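PDB 4A26: putative c-1-tetrahydrofolate synthase, cytoplasmic from Leishmania major, which probably catalyses both the NAD(P)-dependent oxidation of 5,10-methylenetetrahydrofolate and the hydrolysis of the resulting methenyltetrahydrofolate, acting as a homodimer in one-carbon metabolism. Local coordinates for residues 73-76 / 77-80; 113-116 / 117-120. All coordinates share one frame; numbering follows the deposited sequence.

Interaction 1 of 2, residues 73-76 / 77-80; sequences ELPE and DISQ
L74 and P75 meet I78 across a tight reversal of the chain, and the apolar part of this contact runs through one methyl group. CD1 of I78 sits 3.9 Å from CB of L74 and lies equally near the proline ring, at 3.9 Å from CD of P75. The leucine's branch methyls come only slightly less close, CD2 of L74 lying 4.0 Å from CD1 of I78. Both the leucine and the proline side chain run at a slant to the isoleucine rather than alongside it. With its CG1 anti to the backbone N (chi1 -161°) and the chain extended beyond (chi2 164°), I78 reaches back with CD1 toward the end of the strand, while its other branch, CG2, rests 3.5 Å from the carbonyl oxygen of P75.

The backbone between them is a type I beta turn from P75 to I78, with E76 and D77 at its two corners. It turns the chain from the end of strand 68-74, an outer strand of the three-stranded parallel sheet, toward helix 80-91, and so belongs to a strand-loop-helix connection of the catalytic domain. L74 and I78 both pack on V45 of the neighbouring strand 39-45, and L74 also touches L83 of the helix.

Polar groups occupy the corners. D77 turns its carboxylate back toward P75, CG standing between the backbone N and the carbonyl carbon (chi1 63°), which leaves OD1 of D77 3.6 Å from CB of P75, a van der Waals approach. E76 points its CB away from the 77-80 segment, and its OE1 accepts a hydrogen bond from the backbone N of Q47. Past the turn, the carbonyl oxygen of I78 accepts a hydrogen bond from NE2 of H108.

Interaction 2 of 2, residues 113-116 / 117-120; sequences RAIE and KIHP
K117 and I118 fold back on A114 and I115 where the short helix 111-116, whose E116 forms a salt bridge with R140 of the second subunit and so takes part in the dimer interface, runs out into the loop leading to helix 129-136, within the catalytic domain. The chain leaves the helix through a turn closed by an i to i+3 bond from N of I118 to O of I115. K117 comes first: its CB lies 3.6 Å from the carbonyl oxygen of A114, and its side chain, bent at chi2 (-83°), touches E84 of helix 80-91. NZ of K117 and NH1 of R113, two like charges, remain 6.5 Å apart.

I118 makes the one hydrogen bond between the two segments, the turn bond, 3.1 Å from its N to O of I115 and bent to 143° at the hydrogen, with the donor above the carbonyl plane. The isoleucine side chain follows the same oxygen: CB of I118 is 3.4 Å from O of I115, while its CD1 lies only loosely against CG2 of I115, at 4.5 Å. At H119 the ring has O of K117 in plane at its edge, the oxygen that also accepts a hydrogen bond from ND2 of N91.

In the fold
Both contacts are local and lie in series within the catalytic domain. From the N terminus, strand 39-45 and helix 49-64 precede strand 68-74, whose exit is reversed by interaction 1 on the way into helix 80-91. The chain then passes through strand 98-101 and helix 111-116 before interaction 2 turns it toward helix 129-136. Neither contact nests in the other or crosses it. Their centres are about 17 Å apart, yet they meet at Q80, the start of helix 80-91, which packs on R113 and A114. That helix bridges them: L83 touches both L74 and A114, joining the edge of the three-stranded sheet to helix 111-116.

Interaction 1 of 2, residues 73-76 / 77-80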
loop_
_atom_site.group_PDB
_atom_site.type_symbol
_atom_site.label_atom_id
_atom_site.label_comp_id
_atom_site.label_asym_id
_atom_site.label_seq_id
_atom_site.Cartn_x
_atom_site.Cartn_y
_atom_site.Cartn_z
ATOM N N GLU A 73 -4.890 -28.477 -14.923
ATOM C CA GLU A 73 -6.348 -28.535 -14.778
ATOM C C GLU A 73 -6.760 -29.573 -13.739
ATOM O O GLU A 73 -6.693 -30.773 -13.993
ATOM C CB GLU A 73 -7.015 -28.841 -16.120
ATOM C CG GLU A 73 -6.635 -27.871 -17.235
ATOM C CD GLU A 73 -7.473 -28.042 -18.488
ATOM O OE1 GLU A 73 -8.629 -28.501 -18.371
ATOM O OE2 GLU A 73 -6.978 -27.709 -19.588
ATOM N N LEU A 74 -7.184 -29.094 -12.570
ATOM C CA LEU A 74 -7.598 -29.962 -11.469
ATOM C C LEU A 74 -9.117 -30.142 -11.464
ATOM O O LEU A 74 -9.848 -29.244 -11.892
ATOM C CB LEU A 74 -7.143 -29.378 -10.129
ATOM C CG LEU A 74 -5.639 -29.149 -9.953
ATOM C CD1 LEU A 74 -5.367 -28.458 -8.630
ATOM C CD2 LEU A 74 -4.860 -30.456 -10.048
ATOM N N PRO A 75 -9.603 -31.305 -10.982
ATOM C CA PRO A 75 -11.046 -31.525 -10.886
ATOM C C PRO A 75 -11.772 -30.498 -10.013
ATOM O O PRO A 75 -11.150 -29.808 -9.203
ATOM C CB PRO A 75 -11.148 -32.921 -10.267
ATOM C CG PRO A 75 -9.892 -33.589 -10.639
ATOM C CD PRO A 75 -8.848 -32.520 -10.626
ATOM N N GLU A 76 -13.086 -30.413 -10.184
ATOM C CA GLU A 76 -13.897 -29.414 -9.490
ATOM C C GLU A 76 -14.044 -29.705 -7.995
ATOM O O GLU A 76 -14.213 -28.781 -7.200
ATOM C CB GLU A 76 -15.285 -29.335 -10.136
ATOM C CG GLU A 76 -16.084 -28.087 -9.790
ATOM C CD GLU A 76 -17.039 -27.700 -10.901
ATOM O OE1 GLU A 76 -16.577 -27.093 -11.896
ATOM O OE2 GLU A 76 -18.243 -28.026 -10.790
ATOM N N ASP A 77 -13.969 -30.984 -7.627
ATOM C CA ASP A 77 -14.239 -31.439 -6.258
ATOM C C ASP A 77 -12.958 -31.797 -5.491
ATOM O O ASP A 77 -12.983 -32.620 -4.573
ATOM C CB ASP A 77 -15.204 -32.641 -6.287
ATOM C CG ASP A 77 -14.622 -33.864 -7.007
ATOM O OD1 ASP A 77 -13.726 -33.705 -7.858
ATOM O OD2 ASP A 77 -15.071 -34.992 -6.722
ATOM N N ILE A 78 -11.848 -31.157 -5.852
ATOM C CA ILE A 78 -10.529 -31.525 -5.329
ATOM C C ILE A 78 -10.222 -30.865 -3.981
ATOM O O ILE A 78 -10.758 -29.799 -3.662
ATOM C CB ILE A 78 -9.417 -31.166 -6.344
ATOM C CG1 ILE A 78 -8.133 -31.936 -6.040
ATOM C CG2 ILE A 78 -9.162 -29.661 -6.360
ATOM C CD1 ILE A 78 -7.158 -31.942 -7.179
ATOM N N SER A 79 -9.352 -31.510 -3.204
ATOM C CA SER A 79 -8.948 -31.020 -1.887
ATOM C C SER A 79 -8.187 -29.708 -1.963
ATOM O O SER A 79 -7.523 -29.426 -2.958
ATOM C CB SER A 79 -8.041 -32.041 -1.202
ATOM O OG SER A 79 -8.697 -33.276 -1.021
ATOM N N GLN A 80 -8.281 -28.919 -0.896
ATOM C CA GLN A 80 -7.405 -27.771 -0.698
ATOM C C GLN A 80 -5.952 -28.238 -0.676
ATOM O O GLN A 80 -5.098 -27.656 -1.349
ATOM C CB GLN A 80 -7.737 -27.073 0.622
ATOM C CG GLN A 80 -6.926 -25.812 0.905
ATOM C CD GLN A 80 -7.372 -24.630 0.076
ATOM O OE1 GLN A 80 -8.568 -24.382 -0.074
ATOM N NE2 GLN A 80 -6.412 -23.884 -0.459
#

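Interaction 2 of 2, residues 113-116 / 117-120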
loop_
_atom_site.group_PDB
_atom_site.type_symbol
_atom_site.label_atom_id
_atom_site.label_comp_id
_atom_site.label_asym_id
_atom_site.label_seq_id
_atom_site.Cartn_x
_atom_site.Cartn_y
_atom_site.Cartn_z
ATOM N N ARG A 113 -5.771 -18.649 0.796
ATOM C CA ARG A 113 -4.873 -19.692 1.294
ATOM C C ARG A 113 -4.139 -20.405 0.154
ATOM O O ARG A 113 -2.959 -20.731 0.285
ATOM C CB ARG A 113 -5.656 -20.689 2.163
ATOM C CG ARG A 113 -4.899 -21.954 2.570
ATOM C CD ARG A 113 -5.394 -22.512 3.912
ATOM N NE ARG A 113 -5.355 -23.977 3.963
ATOM C CZ ARG A 113 -4.248 -24.716 4.067
ATOM N NH1 ARG A 113 -3.044 -24.151 4.126
ATOM N NH2 ARG A 113 -4.347 -26.043 4.107
ATOM N N ALA A 114 -4.835 -20.639 -0.957
ATOM C CA ALA A 114 -4.214 -21.233 -2.144
ATOM C C ALA A 114 -3.206 -20.282 -2.781
ATOM O O ALA A 114 -2.191 -20.721 -3.312
ATOM C CB ALA A 114 -5.270 -21.629 -3.157
ATOM N N ILE A 115 -3.495 -18.983 -2.726
ATOM C CA ILE A 115 -2.597 -17.953 -3.254
ATOM C C ILE A 115 -1.363 -17.725 -2.368
ATOM O O ILE A 115 -0.292 -17.377 -2.871
ATOM C CB ILE A 115 -3.343 -16.608 -3.433
ATOM C CG1 ILE A 115 -4.378 -16.715 -4.559
ATOM C CG2 ILE A 115 -2.369 -15.487 -3.742
ATOM C CD1 ILE A 115 -5.473 -15.659 -4.497
ATOM N N GLU A 116 -1.514 -17.915 -1.059
ATOM C CA GLU A 116 -0.410 -17.701 -0.114
ATOM C C GLU A 116 0.711 -18.722 -0.350
ATOM O O GLU A 116 1.885 -18.421 -0.122
ATOM C CB GLU A 116 -0.908 -17.764 1.341
ATOM C CG GLU A 116 -0.316 -16.692 2.271
ATOM C CD GLU A 116 -0.924 -15.294 2.071
ATOM O OE1 GLU A 116 -1.560 -15.042 1.019
ATOM O OE2 GLU A 116 -0.758 -14.437 2.971
ATOM N N LYS A 117 0.336 -19.916 -0.820
ATOM C CA LYS A 117 1.294 -20.970 -1.184
ATOM C C LYS A 117 2.260 -20.553 -2.286
ATOM O O LYS A 117 3.383 -21.053 -2.340
ATOM C CB LYS A 117 0.570 -22.247 -1.637
ATOM C CG LYS A 117 0.336 -23.257 -0.536
ATOM C CD LYS A 117 1.558 -24.139 -0.285
ATOM C CE LYS A 117 1.364 -25.016 0.954
ATOM N NZ LYS A 117 2.519 -25.923 1.228
ATOM N N ILE A 118 1.821 -19.665 -3.176
ATOM C CA ILE A 118 2.672 -19.219 -4.275
ATOM C C ILE A 118 3.882 -18.489 -3.706
ATOM O O ILE A 118 3.756 -17.696 -2.774
ATOM C CB ILE A 118 1.929 -18.283 -5.259
ATOM C CG1 ILE A 118 0.774 -19.020 -5.947
ATOM C CG2 ILE A 118 2.892 -17.746 -6.314
ATOM C CD1 ILE A 118 -0.202 -18.099 -6.658
ATOM N N HIS A 119 5.054 -18.780 -4.261
ATOM C CA HIS A 119 6.276 -18.111 -3.856
ATOM C C HIS A 119 6.236 -16.657 -4.334
ATOM O O HIS A 119 5.887 -16.397 -5.487
ATOM C CB HIS A 119 7.499 -18.843 -4.409
ATOM C CG HIS A 119 7.941 -19.992 -3.560
ATOM N ND1 HIS A 119 9.259 -20.381 -3.457
ATOM C CD2 HIS A 119 7.241 -20.821 -2.748
ATOM C CE1 HIS A 119 9.350 -21.408 -2.633
ATOM N NE2 HIS A 119 8.139 -21.696 -2.189
ATOM N N PRO A 120 6.575 -15.704 -3.444
ATOM C CA PRO A 120 6.543 -14.275 -3.773
ATOM C C PRO A 120 7.154 -13.918 -5.124
ATOM O O PRO A 120 6.639 -13.028 -5.807
ATOM C CB PRO A 120 7.362 -13.647 -2.647
ATOM C CG PRO A 120 7.136 -14.538 -1.490
ATOM C CD PRO A 120 6.969 -15.928 -2.039
#